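Local coordinates for twitching motility protein PilT (Aquifex aeolicus, PDB 2EYU) that probably hydrolyses ATP, as a P-loop motor of the secretion ATPase family, to drive the pilus retraction that underlies twitching motility, at residues Pro6-Lys9 against Lys10-Leu13; Pro14-Val17 against Leu18-His22; Gln217-Asn220 against Gln221-Lys225; Leu231-Leu234 against Glu235-Met238. The protein carries 1 engineered substitution. All coordinates share one frame; numbering follows the deposited sequence.

How the contacts relate
The four contacts form two pairs, one near each end of the chain. Contacts 1 and 2 share a continuous run, their centres about 12 Å apart, and meet where Phe8 CZ packs on Val17 CG1 at 3.5 Å; both lean on helix 38-52, which follows the probable Walker A loop. Contacts 3 and 4 sit on consecutive helices, centres also about 12 Å apart, and touch where Leu223 CD1 lies 3.7 Å from Ala237 O. The pairs do not touch: the nearest atoms of contacts 2 and 3 are about 6 Å apart, those of contacts 2 and 4 about 13 Å. The Met219 side chain of contact 3 lies near that probable nucleotide loop without touching it.

Contact 1: residues Pro6-Lys9 against Lys10-Leu13; sequences PEFK and KLGL
Lys10 N donates to Glu7 O at 2.8 Å, arriving from above the carbonyl plane with an N-H...O angle of 150°. One residue on, Leu11 N makes a weaker bond to Phe8 O at 3.3 Å, and the two together wind the chain through a tight turn. On the outer side of the turn the Lys10 chain, bent at three of its torsions, folds back toward the carboxylate of Glu7; the resulting salt bridge is long, and doubtful because Glu7 OE2 clashes with the lysine chain. The turn lies just ahead of helix 16-19, within the secretion ATPase family part of PilT, a branch of the P-loop NTPases. The inner side is apolar. With its CG anti to the backbone N (chi1 -166°), the Phe8 ring swings toward Leu11, whose CD2 approaches CD2 of the ring obliquely at 3.3 Å. Leu13 crosses the far end of the ring at about a right angle, its CB 3.9 Å from Phe8 CZ. Gly12 carries the chain between these leucines with a positive phi of 89°. Beyond the turn, Phe8 is buried against Ser44 and Met45 of helix 38-52, while Leu13 reaches Leu180 and Tyr182 of strand 179-185.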
ATOM      1  N   PRO A   6     -14.707  -4.318  -7.159  1.00 23.43           N
ATOM      2  CA  PRO A   6     -15.272  -4.795  -5.899  1.00 24.48           C
ATOM      3  C   PRO A   6     -15.436  -3.680  -4.866  1.00 41.48           C
ATOM      4  O   PRO A   6     -14.572  -2.809  -4.771  1.00 40.72           O
ATOM      5  CB  PRO A   6     -14.231  -5.785  -5.369  1.00 29.31           C
ATOM      6  CG  PRO A   6     -12.987  -5.462  -6.138  1.00 40.31           C
ATOM      7  CD  PRO A   6     -13.473  -5.065  -7.505  1.00 34.36           C
ATOM      8  N   GLU A   7     -16.530  -3.769  -4.132  1.00 36.76           N
ATOM      9  CA  GLU A   7     -16.883  -2.859  -3.046  1.00 45.07           C
ATOM     10  C   GLU A   7     -15.846  -2.936  -1.943  1.00 42.13           C
ATOM     11  O   GLU A   7     -15.463  -4.033  -1.526  1.00 27.35           O
ATOM     12  CB  GLU A   7     -18.268  -3.244  -2.539  1.00 53.63           C
ATOM     13  CG  GLU A   7     -18.657  -2.768  -1.156  1.00 64.34           C
ATOM     14  CD  GLU A   7     -20.156  -2.937  -0.933  1.00 67.83           C
ATOM     15  OE1 GLU A   7     -20.784  -1.977  -0.439  1.00 48.87           O
ATOM     16  OE2 GLU A   7     -20.671  -4.032  -1.266  1.00 45.80           O
ATOM     17  N   PHE A   8     -15.348  -1.815  -1.423  1.00 42.57           N
ATOM     18  CA  PHE A   8     -14.295  -1.934  -0.415  1.00 40.40           C
ATOM     19  C   PHE A   8     -14.720  -2.718   0.823  1.00 41.70           C
ATOM     20  O   PHE A   8     -13.836  -3.191   1.553  1.00 36.89           O
ATOM     21  CB  PHE A   8     -13.795  -0.552   0.012  1.00 40.61           C
ATOM     22  CG  PHE A   8     -12.489  -0.616   0.799  1.00 34.16           C
ATOM     23  CD1 PHE A   8     -12.499  -0.694   2.180  1.00 38.60           C
ATOM     24  CD2 PHE A   8     -11.273  -0.592   0.136  1.00 29.01           C
ATOM     25  CE1 PHE A   8     -11.325  -0.754   2.913  1.00 40.59           C
ATOM     26  CE2 PHE A   8     -10.098  -0.661   0.861  1.00 40.76           C
ATOM     27  CZ  PHE A   8     -10.120  -0.733   2.240  1.00 29.53           C
ATOM     28  N   LYS A   9     -16.021  -2.846   1.041  1.00 29.98           N
ATOM     29  CA  LYS A   9     -16.564  -3.568   2.186  1.00 33.61           C
ATOM     30  C   LYS A   9     -16.434  -5.073   1.996  1.00 22.94           C
ATOM     31  O   LYS A   9     -16.461  -5.871   2.934  1.00 39.94           O
ATOM     32  CB  LYS A   9     -18.014  -3.129   2.402  1.00 34.42           C
ATOM     33  CG  LYS A   9     -18.761  -3.865   3.496  1.00 49.77           C
ATOM     34  CD  LYS A   9     -20.038  -3.132   3.877  1.00 54.42           C
ATOM     35  CE  LYS A   9     -20.277  -3.169   5.382  1.00 60.57           C
ATOM     36  NZ  LYS A   9     -21.732  -3.271   5.697  1.00 63.61           N
ATOM     37  N   LYS A  10     -16.284  -5.521   0.761  1.00 27.17           N
ATOM     38  CA  LYS A  10     -16.089  -6.930   0.478  1.00 40.59           C
ATOM     39  C   LYS A  10     -14.616  -7.323   0.567  1.00 41.91           C
ATOM     40  O   LYS A  10     -14.308  -8.505   0.413  1.00 40.59           O
ATOM     41  CB  LYS A  10     -16.575  -7.286  -0.927  1.00 40.39           C
ATOM     42  CG  LYS A  10     -17.836  -6.592  -1.395  1.00 44.42           C
ATOM     43  CD  LYS A  10     -19.012  -6.917  -0.489  1.00 47.13           C
ATOM     44  CE  LYS A  10     -19.277  -5.781   0.486  1.00 55.29           C
ATOM     45  NZ  LYS A  10     -19.654  -6.270   1.844  1.00 33.21           N
ATOM     46  N   LEU A  11     -13.725  -6.363   0.786  1.00 43.50           N
ATOM     47  CA  LEU A  11     -12.286  -6.616   0.720  1.00 37.26           C
ATOM     48  C   LEU A  11     -11.773  -7.399   1.910  1.00 34.70           C
ATOM     49  O   LEU A  11     -10.823  -8.183   1.845  1.00 32.19           O
ATOM     50  CB  LEU A  11     -11.555  -5.273   0.595  1.00 34.42           C
ATOM     51  CG  LEU A  11     -10.634  -5.077  -0.609  1.00 42.21           C
ATOM     52  CD1 LEU A  11     -11.275  -5.542  -1.907  1.00 25.76           C
ATOM     53  CD2 LEU A  11     -10.222  -3.617  -0.735  1.00 33.65           C
ATOM     54  N   GLY A  12     -12.370  -7.236   3.099  1.00 39.93           N
ATOM     55  CA  GLY A  12     -11.807  -7.983   4.224  1.00 46.83           C
ATOM     56  C   GLY A  12     -10.722  -7.151   4.903  1.00 39.65           C
ATOM     57  O   GLY A  12      -9.975  -7.653   5.734  1.00 37.62           O
ATOM     58  N   LEU A  13     -10.659  -5.882   4.519  1.00 30.95           N
ATOM     59  CA  LEU A  13      -9.765  -4.901   5.102  1.00 19.23           C
ATOM     60  C   LEU A  13     -10.582  -3.990   6.014  1.00 31.32           C
ATOM     61  O   LEU A  13     -11.766  -3.766   5.753  1.00 34.39           O
ATOM     62  CB  LEU A  13      -9.063  -4.080   4.017  1.00 21.99           C
ATOM     63  CG  LEU A  13      -8.092  -4.870   3.131  1.00 34.51           C
ATOM     64  CD1 LEU A  13      -7.958  -4.196   1.777  1.00 30.97           C
ATOM     65  CD2 LEU A  13      -6.747  -5.022   3.832  1.00 29.87           C
TER

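Contact 2: residues Pro14-Val17 against Leu18-His22; sequences PDKV and LELCH
Asp15 O is approached by two amides, Leu18 N at 3.0 Å and Glu19 N at 3.4 Å, both in weak bonds, as the chain from Pro14 coils into helix 16-19. The sounder link across the segments is Leu20 N to Val17 O, 3.2 Å long, the donor well above the carbonyl plane. Further bonds between residues three apart, Cys21 N to Leu18 O and His22 N to Glu19 O, carry the coil onward, so three-residue spacing dominates this run. On its outer side Lys16 and Glu19 make a salt bridge one turn apart, NZ to OE1 3.4 Å. The lysine chain bends at its last two torsions (chi4 54°), which turns the ammonium toward the carboxylate, while the glutamate stretches back over the start of the turn until its OE2 is 4.0 Å from Lys16 CA. Leu20 lies over the buried side, its CB 3.0 Å from Val17 O, and the branches Val17 CG1 and Leu20 CD2 meet more loosely at 4.4 Å. The helix and the coil after it are wedged between two elements: Val17 and Cys21 pack on Met45 of helix 38-52, Leu18 on its Tyr48, and Val17 also touches Leu184 of strand 179-185.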
ATOM      1  N   PRO A  14     -10.000  -3.471   7.075  1.00 27.14           N
ATOM      2  CA  PRO A  14     -10.774  -2.641   8.008  1.00 29.60           C
ATOM      3  C   PRO A  14     -10.836  -1.178   7.570  1.00 38.68           C
ATOM      4  O   PRO A  14      -9.967  -0.677   6.858  1.00 25.94           O
ATOM      5  CB  PRO A  14     -10.004  -2.798   9.313  1.00 36.02           C
ATOM      6  CG  PRO A  14      -8.843  -3.687   9.023  1.00 41.01           C
ATOM      7  CD  PRO A  14      -8.613  -3.626   7.533  1.00 33.31           C
ATOM      8  N   ASP A  15     -11.909  -0.545   8.020  1.00 42.52           N
ATOM      9  CA  ASP A  15     -12.348   0.805   7.781  1.00 42.55           C
ATOM     10  C   ASP A  15     -11.221   1.827   7.774  1.00 25.23           C
ATOM     11  O   ASP A  15     -11.201   2.712   6.912  1.00 23.59           O
ATOM     12  CB  ASP A  15     -13.363   1.247   8.851  1.00 56.39           C
ATOM     13  CG  ASP A  15     -14.522   0.302   9.068  1.00 56.57           C
ATOM     14  OD1 ASP A  15     -15.164   0.383  10.144  1.00 54.53           O
ATOM     15  OD2 ASP A  15     -14.814  -0.527   8.179  1.00 45.84           O
ATOM     16  N   LYS A  16     -10.272   1.780   8.697  1.00 32.13           N
ATOM     17  CA  LYS A  16      -9.289   2.861   8.713  1.00 35.20           C
ATOM     18  C   LYS A  16      -8.462   2.948   7.430  1.00 31.86           C
ATOM     19  O   LYS A  16      -7.861   3.998   7.183  1.00 37.11           O
ATOM     20  CB  LYS A  16      -8.349   2.715   9.922  1.00 26.97           C
ATOM     21  CG  LYS A  16      -6.886   2.860   9.547  1.00 34.98           C
ATOM     22  CD  LYS A  16      -6.014   3.004  10.793  1.00 50.84           C
ATOM     23  CE  LYS A  16      -5.528   4.438  10.968  1.00 46.65           C
ATOM     24  NZ  LYS A  16      -6.665   5.414  10.962  1.00 26.64           N
ATOM     25  N   VAL A  17      -8.403   1.900   6.621  1.00 31.01           N
ATOM     26  CA  VAL A  17      -7.631   1.956   5.374  1.00 23.13           C
ATOM     27  C   VAL A  17      -8.284   2.921   4.398  1.00 22.73           C
ATOM     28  O   VAL A  17      -7.650   3.690   3.672  1.00 35.19           O
ATOM     29  CB  VAL A  17      -7.513   0.565   4.734  1.00 27.40           C
ATOM     30  CG1 VAL A  17      -7.043   0.679   3.295  1.00 27.47           C
ATOM     31  CG2 VAL A  17      -6.572  -0.330   5.530  1.00 29.27           C
ATOM     32  N   LEU A  18      -9.611   2.872   4.344  1.00 20.83           N
ATOM     33  CA  LEU A  18     -10.378   3.804   3.514  1.00 17.85           C
ATOM     34  C   LEU A  18     -10.304   5.237   4.019  1.00 25.26           C
ATOM     35  O   LEU A  18     -10.499   6.232   3.305  1.00 39.18           O
ATOM     36  CB  LEU A  18     -11.831   3.313   3.487  1.00 21.21           C
ATOM     37  CG  LEU A  18     -12.658   3.475   2.217  1.00 24.24           C
ATOM     38  CD1 LEU A  18     -11.923   3.004   0.974  1.00 21.00           C
ATOM     39  CD2 LEU A  18     -13.982   2.726   2.363  1.00 25.67           C
ATOM     40  N   GLU A  19     -10.013   5.468   5.298  1.00 26.86           N
ATOM     41  CA  GLU A  19      -9.891   6.864   5.742  1.00 17.10           C
ATOM     42  C   GLU A  19      -8.715   7.561   5.084  1.00 20.11           C
ATOM     43  O   GLU A  19      -8.633   8.784   4.986  1.00 28.01           O
ATOM     44  CB  GLU A  19      -9.660   6.875   7.246  1.00 30.22           C
ATOM     45  CG  GLU A  19     -10.893   6.815   8.129  1.00 20.74           C
ATOM     46  CD  GLU A  19     -10.422   6.631   9.572  1.00 20.88           C
ATOM     47  OE1 GLU A  19      -9.332   7.170   9.869  1.00 39.06           O
ATOM     48  OE2 GLU A  19     -11.127   5.960  10.347  1.00 29.34           O
ATOM     49  N   LEU A  20      -7.773   6.713   4.658  1.00 19.17           N
ATOM     50  CA  LEU A  20      -6.567   7.151   3.978  1.00 29.97           C
ATOM     51  C   LEU A  20      -6.939   7.916   2.720  1.00 23.31           C
ATOM     52  O   LEU A  20      -6.334   8.899   2.302  1.00 19.89           O
ATOM     53  CB  LEU A  20      -5.666   5.969   3.606  1.00 30.62           C
ATOM     54  CG  LEU A  20      -4.822   5.332   4.715  1.00 24.44           C
ATOM     55  CD1 LEU A  20      -5.604   5.144   5.995  1.00 47.68           C
ATOM     56  CD2 LEU A  20      -4.251   4.004   4.225  1.00 30.58           C
ATOM     57  N   CYS A  21      -8.010   7.462   2.064  1.00 19.63           N
ATOM     58  CA  CYS A  21      -8.411   8.172   0.862  1.00 14.53           C
ATOM     59  C   CYS A  21      -8.872   9.598   1.168  1.00 23.58           C
ATOM     60  O   CYS A  21      -9.019  10.384   0.227  1.00 28.87           O
ATOM     61  CB  CYS A  21      -9.574   7.459   0.180  1.00 17.99           C
ATOM     62  SG  CYS A  21      -9.098   5.734  -0.180  1.00 29.98           S
ATOM     63  N   HIS A  22      -9.148   9.911   2.434  1.00 27.37           N
ATOM     64  CA  HIS A  22      -9.531  11.296   2.727  1.00 21.81           C
ATOM     65  C   HIS A  22      -8.302  12.143   2.985  1.00 32.84           C
ATOM     66  O   HIS A  22      -8.419  13.345   3.247  1.00 43.39           O
ATOM     67  CB  HIS A  22     -10.498  11.305   3.916  1.00 27.66           C
ATOM     68  CG  HIS A  22     -11.872  10.884   3.464  1.00 22.67           C
ATOM     69  ND1 HIS A  22     -12.572   9.844   4.011  1.00 24.23           N
ATOM     70  CD2 HIS A  22     -12.664  11.396   2.497  1.00 30.66           C
ATOM     71  CE1 HIS A  22     -13.744   9.719   3.406  1.00 32.41           C
ATOM     72  NE2 HIS A  22     -13.829  10.655   2.475  1.00 40.33           N
TER

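Contact 3: residues Gln217-Asn220 against Gln221-Lys225; sequences QTMN and QTLYK
Gln217 and Thr218 reach forward onto the first turn of helix 219-228, and the buried side of this turn is its tightly held part. Gln217 NE2 donates to Thr222 OG1 at 2.7 Å, with the hydroxyl oxygen tilted 27° from the amide plane. The glutamine gets there because its CG is anti to the backbone N (chi1 169°), sending the chain along the helix start, where the same NE2 also lies 3.6 Å from Lys225 CD. Thr222 OG1 has a second partner in Tyr182 O of strand 179-185, so two hydrogen bonds grip this buried hydroxyl and fix its rotation. Farther round, Leu223 crosses the side chain of Met219, a selenomethionine, with Leu223 CD1 lying 4.0 Å from Met219 CG; both side chains also rest on Ala181. Their backbones are joined by a regular helical bond, Leu223 N to Met219 O, at 2.8 Å.

The more open side carries Gln221 and Tyr224. Even there one bond is well directed: Gln221 extends back across Thr218 at about a right angle, and its OE1 takes Thr218 N at 3.1 Å in an almost straight bond (178°), the donor standing above the carbonyl plane; its NE2 finds weaker support at Gln211 O. Tyr224 touches the first turn through its CB, 3.3 Å from Asn220 O, and its ring leads away. Thr218 occupies the N-cap position, yet its own side chain makes no capping bond; instead its backbone N is bound by Gln221, three residues on, the reciprocal half of a capping box at a helix N-terminus.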
ATOM      1  N   GLN A 217      -1.081  -3.381  12.164  1.00 32.82           N
ATOM      2  CA  GLN A 217      -1.368  -4.801  12.361  1.00 23.97           C
ATOM      3  C   GLN A 217      -0.389  -5.612  11.527  1.00 27.22           C
ATOM      4  O   GLN A 217      -0.249  -5.369  10.334  1.00 31.58           O
ATOM      5  CB  GLN A 217      -2.820  -5.146  12.022  1.00 29.38           C
ATOM      6  CG  GLN A 217      -3.064  -6.645  11.960  1.00 40.87           C
ATOM      7  CD  GLN A 217      -4.433  -7.076  12.435  1.00 45.14           C
ATOM      8  OE1 GLN A 217      -4.778  -6.858  13.600  1.00 25.93           O
ATOM      9  NE2 GLN A 217      -5.206  -7.704  11.546  1.00 37.83           N
ATOM     10  N   THR A 218       0.301  -6.546  12.181  1.00 23.20           N
ATOM     11  CA  THR A 218       1.279  -7.334  11.430  1.00 19.96           C
ATOM     12  C   THR A 218       0.542  -8.404  10.632  1.00 27.65           C
ATOM     13  O   THR A 218      -0.598  -8.718  10.972  1.00 23.23           O
ATOM     14  CB  THR A 218       2.285  -7.980  12.393  1.00 31.94           C
ATOM     15  OG1 THR A 218       2.921  -6.922  13.137  1.00 37.77           O
ATOM     16  CG2 THR A 218       3.393  -8.727  11.675  1.00 39.54           C
HETATM   17  N   MSE A 219       1.173  -8.963   9.621  1.00 30.49           N
HETATM   18  CA  MSE A 219       0.613 -10.059   8.822  1.00 29.19           C
HETATM   19  C   MSE A 219       0.378 -11.296   9.673  1.00 25.66           C
HETATM   20  O   MSE A 219      -0.687 -11.920   9.614  1.00 24.62           O
HETATM   21  CB  MSE A 219       1.622 -10.301   7.703  1.00 35.49           C
HETATM   22  CG  MSE A 219       1.416 -11.529   6.846  1.00 46.41           C
HETATM   23 SE   MSE A 219      -0.143 -11.347   5.736  1.00 60.16          SE
HETATM   24  CE  MSE A 219       0.787 -10.296   4.410  1.00 26.15           C
ATOM     25  N   ASN A 220       1.388 -11.642  10.471  1.00 18.74           N
ATOM     26  CA  ASN A 220       1.371 -12.780  11.389  1.00 15.22           C
ATOM     27  C   ASN A 220       0.172 -12.716  12.312  1.00 28.62           C
ATOM     28  O   ASN A 220      -0.471 -13.711  12.663  1.00 32.23           O
ATOM     29  CB  ASN A 220       2.665 -12.809  12.196  1.00 26.86           C
ATOM     30  CG  ASN A 220       3.740 -13.698  11.619  1.00 34.61           C
ATOM     31  OD1 ASN A 220       4.878 -13.729  12.089  1.00 35.71           O
ATOM     32  ND2 ASN A 220       3.385 -14.443  10.590  1.00 16.09           N
ATOM     33  N   GLN A 221      -0.181 -11.497  12.730  1.00 25.44           N
ATOM     34  CA  GLN A 221      -1.378 -11.389  13.567  1.00 30.23           C
ATOM     35  C   GLN A 221      -2.653 -11.691  12.782  1.00 40.94           C
ATOM     36  O   GLN A 221      -3.568 -12.402  13.224  1.00 29.02           O
ATOM     37  CB  GLN A 221      -1.466  -9.994  14.173  1.00 40.80           C
ATOM     38  CG  GLN A 221      -0.263  -9.496  14.969  1.00 38.81           C
ATOM     39  CD  GLN A 221      -0.649  -8.154  15.590  1.00 46.13           C
ATOM     40  OE1 GLN A 221      -0.137  -7.097  15.227  1.00 29.58           O
ATOM     41  NE2 GLN A 221      -1.601  -8.245  16.514  1.00 36.53           N
ATOM     42  N   THR A 222      -2.718 -11.116  11.586  1.00 39.63           N
ATOM     43  CA  THR A 222      -3.871 -11.267  10.707  1.00 33.82           C
ATOM     44  C   THR A 222      -4.086 -12.730  10.317  1.00 33.47           C
ATOM     45  O   THR A 222      -5.218 -13.204  10.232  1.00 29.97           O
ATOM     46  CB  THR A 222      -3.731 -10.424   9.430  1.00 34.49           C
ATOM     47  OG1 THR A 222      -3.635  -9.023   9.727  1.00 26.45           O
ATOM     48  CG2 THR A 222      -4.991 -10.609   8.591  1.00 16.72           C
ATOM     49  N   LEU A 223      -3.007 -13.462  10.069  1.00 27.55           N
ATOM     50  CA  LEU A 223      -3.069 -14.901   9.877  1.00 23.14           C
ATOM     51  C   LEU A 223      -3.566 -15.634  11.113  1.00 30.32           C
ATOM     52  O   LEU A 223      -4.388 -16.556  11.115  1.00 23.86           O
ATOM     53  CB  LEU A 223      -1.667 -15.426   9.521  1.00 16.97           C
ATOM     54  CG  LEU A 223      -1.109 -14.909   8.201  1.00 25.91           C
ATOM     55  CD1 LEU A 223       0.387 -15.180   8.098  1.00 15.81           C
ATOM     56  CD2 LEU A 223      -1.881 -15.538   7.055  1.00 20.97           C
ATOM     57  N   TYR A 224      -3.017 -15.198  12.247  1.00 23.32           N
ATOM     58  CA  TYR A 224      -3.460 -15.762  13.520  1.00 26.31           C
ATOM     59  C   TYR A 224      -4.960 -15.603  13.679  1.00 27.52           C
ATOM     60  O   TYR A 224      -5.662 -16.597  13.930  1.00 33.89           O
ATOM     61  CB  TYR A 224      -2.681 -15.118  14.657  1.00 32.11           C
ATOM     62  CG  TYR A 224      -2.974 -15.607  16.057  1.00 39.27           C
ATOM     63  CD1 TYR A 224      -3.259 -16.935  16.323  1.00 45.76           C
ATOM     64  CD2 TYR A 224      -2.957 -14.720  17.122  1.00 50.09           C
ATOM     65  CE1 TYR A 224      -3.521 -17.357  17.613  1.00 56.17           C
ATOM     66  CE2 TYR A 224      -3.216 -15.131  18.416  1.00 57.68           C
ATOM     67  CZ  TYR A 224      -3.499 -16.457  18.655  1.00 53.93           C
ATOM     68  OH  TYR A 224      -3.761 -16.880  19.936  1.00 60.02           O
ATOM     69  N   LYS A 225      -5.504 -14.396  13.538  1.00 32.34           N
ATOM     70  CA  LYS A 225      -6.953 -14.246  13.737  1.00 35.00           C
ATOM     71  C   LYS A 225      -7.767 -14.947  12.665  1.00 30.32           C
ATOM     72  O   LYS A 225      -8.821 -15.519  12.962  1.00 31.30           O
ATOM     73  CB  LYS A 225      -7.349 -12.776  13.828  1.00 45.14           C
ATOM     74  CG  LYS A 225      -6.406 -11.779  13.185  1.00 46.36           C
ATOM     75  CD  LYS A 225      -7.111 -10.436  13.011  1.00 45.16           C
ATOM     76  CE  LYS A 225      -8.159 -10.523  11.916  1.00 29.27           C
ATOM     77  NZ  LYS A 225      -9.539 -10.266  12.413  1.00 39.33           N
TER

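Contact 4: residues Leu231-Leu234 against Glu235-Met238; sequences LITL and EDAM
Thr233 stands at the N-cap of helix 234-240, and this contact is the first turn of that helix together with the loop entering it. The Thr233 side chain makes no capping bond; its carbonyl starts the helical pattern, taking Ala237 N at 3.2 Å. Met238 N follows with a straighter bond to Leu234 O, 3.1 Å and 169° at the hydrogen, the donor nearly in line with the carbonyl. Ala237 N leans weakly on this second oxygen too. Before the cap, Ile232 reaches over the turn and sets CD1 against Ala237 CB at 3.6 Å. Its CG1 sits between the backbone N and the carbonyl carbon (chi1 33°), an unusual setting that carries the branch toward the alanine. On the outer surface Thr233 and Glu235 run side by side, pointing the same way, with CG2 of the threonine 4.1 Å from CG of the glutamate. One turn later, Leu234 CD1 lies 4.2 Å from CG of the selenomethionine Met238, whose selenium end leads away. The turn is held among several elements: Ile232 packs on Leu226 and Tyr227 of helix 219-228 and on Leu171 of strand 162-171, while Ala237 faces Leu247 of helix 244-251.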
ATOM      1  N   LEU A 231     -10.947 -19.610   9.495  1.00 42.90           N
ATOM      2  CA  LEU A 231     -11.105 -19.044   8.162  1.00 32.83           C
ATOM      3  C   LEU A 231     -10.050 -19.568   7.190  1.00 37.00           C
ATOM      4  O   LEU A 231     -10.312 -19.593   5.980  1.00 36.30           O
ATOM      5  CB  LEU A 231     -11.070 -17.512   8.225  1.00 28.50           C
ATOM      6  CG  LEU A 231     -12.435 -16.825   8.272  1.00 23.13           C
ATOM      7  CD1 LEU A 231     -12.616 -15.862   7.107  1.00 32.76           C
ATOM      8  CD2 LEU A 231     -13.552 -17.860   8.276  1.00 34.89           C
ATOM      9  N   ILE A 232      -8.895 -19.976   7.682  1.00 30.35           N
ATOM     10  CA  ILE A 232      -7.869 -20.661   6.897  1.00 27.05           C
ATOM     11  C   ILE A 232      -7.375 -21.869   7.681  1.00 19.93           C
ATOM     12  O   ILE A 232      -7.677 -22.006   8.868  1.00 33.36           O
ATOM     13  CB  ILE A 232      -6.661 -19.763   6.558  1.00 35.35           C
ATOM     14  CG1 ILE A 232      -6.320 -18.726   7.623  1.00 41.73           C
ATOM     15  CG2 ILE A 232      -6.855 -19.071   5.209  1.00 30.49           C
ATOM     16  CD1 ILE A 232      -5.351 -19.176   8.687  1.00 46.10           C
ATOM     17  N   THR A 233      -6.589 -22.736   7.061  1.00 25.88           N
ATOM     18  CA  THR A 233      -6.082 -23.837   7.891  1.00 34.40           C
ATOM     19  C   THR A 233      -4.738 -23.427   8.494  1.00 43.93           C
ATOM     20  O   THR A 233      -4.160 -22.438   8.027  1.00 34.30           O
ATOM     21  CB  THR A 233      -6.002 -25.132   7.082  1.00 32.01           C
ATOM     22  OG1 THR A 233      -7.324 -25.387   6.567  1.00 41.13           O
ATOM     23  CG2 THR A 233      -5.652 -26.338   7.937  1.00 61.47           C
ATOM     24  N   LEU A 234      -4.305 -24.169   9.508  1.00 32.92           N
ATOM     25  CA  LEU A 234      -2.985 -24.005  10.098  1.00 29.29           C
ATOM     26  C   LEU A 234      -1.920 -24.029   9.012  1.00 31.86           C
ATOM     27  O   LEU A 234      -1.084 -23.125   9.001  1.00 25.02           O
ATOM     28  CB  LEU A 234      -2.667 -25.094  11.126  1.00 33.31           C
ATOM     29  CG  LEU A 234      -1.388 -24.957  11.950  1.00 27.75           C
ATOM     30  CD1 LEU A 234      -1.252 -23.566  12.565  1.00 21.74           C
ATOM     31  CD2 LEU A 234      -1.337 -25.992  13.063  1.00 21.23           C
ATOM     32  N   GLU A 235      -1.949 -25.049   8.141  1.00 30.28           N
ATOM     33  CA  GLU A 235      -0.860 -25.175   7.159  1.00 23.37           C
ATOM     34  C   GLU A 235      -0.803 -23.984   6.212  1.00 28.73           C
ATOM     35  O   GLU A 235       0.249 -23.518   5.773  1.00 30.96           O
ATOM     36  CB  GLU A 235      -1.021 -26.455   6.350  1.00 33.96           C
ATOM     37  CG  GLU A 235      -1.840 -27.534   7.050  1.00 53.60           C
ATOM     38  CD  GLU A 235      -2.624 -28.374   6.054  1.00 70.34           C
ATOM     39  OE1 GLU A 235      -3.216 -29.403   6.453  1.00 80.82           O
ATOM     40  OE2 GLU A 235      -2.642 -27.989   4.860  1.00 72.07           O
ATOM     41  N   ASP A 236      -1.974 -23.470   5.861  1.00 28.20           N
ATOM     42  CA  ASP A 236      -2.041 -22.327   4.946  1.00 27.49           C
ATOM     43  C   ASP A 236      -1.423 -21.074   5.555  1.00 26.83           C
ATOM     44  O   ASP A 236      -0.819 -20.258   4.862  1.00 29.49           O
ATOM     45  CB  ASP A 236      -3.510 -22.072   4.578  1.00 36.87           C
ATOM     46  CG  ASP A 236      -3.978 -23.090   3.543  1.00 44.31           C
ATOM     47  OD1 ASP A 236      -3.085 -23.657   2.878  1.00 53.14           O
ATOM     48  OD2 ASP A 236      -5.199 -23.303   3.413  1.00 44.00           O
ATOM     49  N   ALA A 237      -1.599 -20.947   6.862  1.00 29.59           N
ATOM     50  CA  ALA A 237      -1.176 -19.796   7.644  1.00 41.48           C
ATOM     51  C   ALA A 237       0.344 -19.769   7.752  1.00 41.09           C
ATOM     52  O   ALA A 237       0.996 -18.793   7.392  1.00 36.12           O
ATOM     53  CB  ALA A 237      -1.818 -19.824   9.020  1.00 44.80           C
HETATM   54  N   MSE A 238       0.877 -20.879   8.238  1.00 33.14           N
HETATM   55  CA  MSE A 238       2.315 -21.118   8.259  1.00 33.09           C
HETATM   56  C   MSE A 238       2.960 -20.917   6.893  1.00 25.03           C
HETATM   57  O   MSE A 238       4.064 -20.360   6.758  1.00 27.86           O
HETATM   58  CB  MSE A 238       2.578 -22.548   8.753  1.00 40.06           C
HETATM   59  CG  MSE A 238       2.169 -22.801  10.197  1.00 42.08           C
HETATM   60 SE   MSE A 238       3.131 -21.638  11.412  1.00 55.86          SE
HETATM   61  CE  MSE A 238       4.823 -22.108  10.623  1.00 54.14           C
TER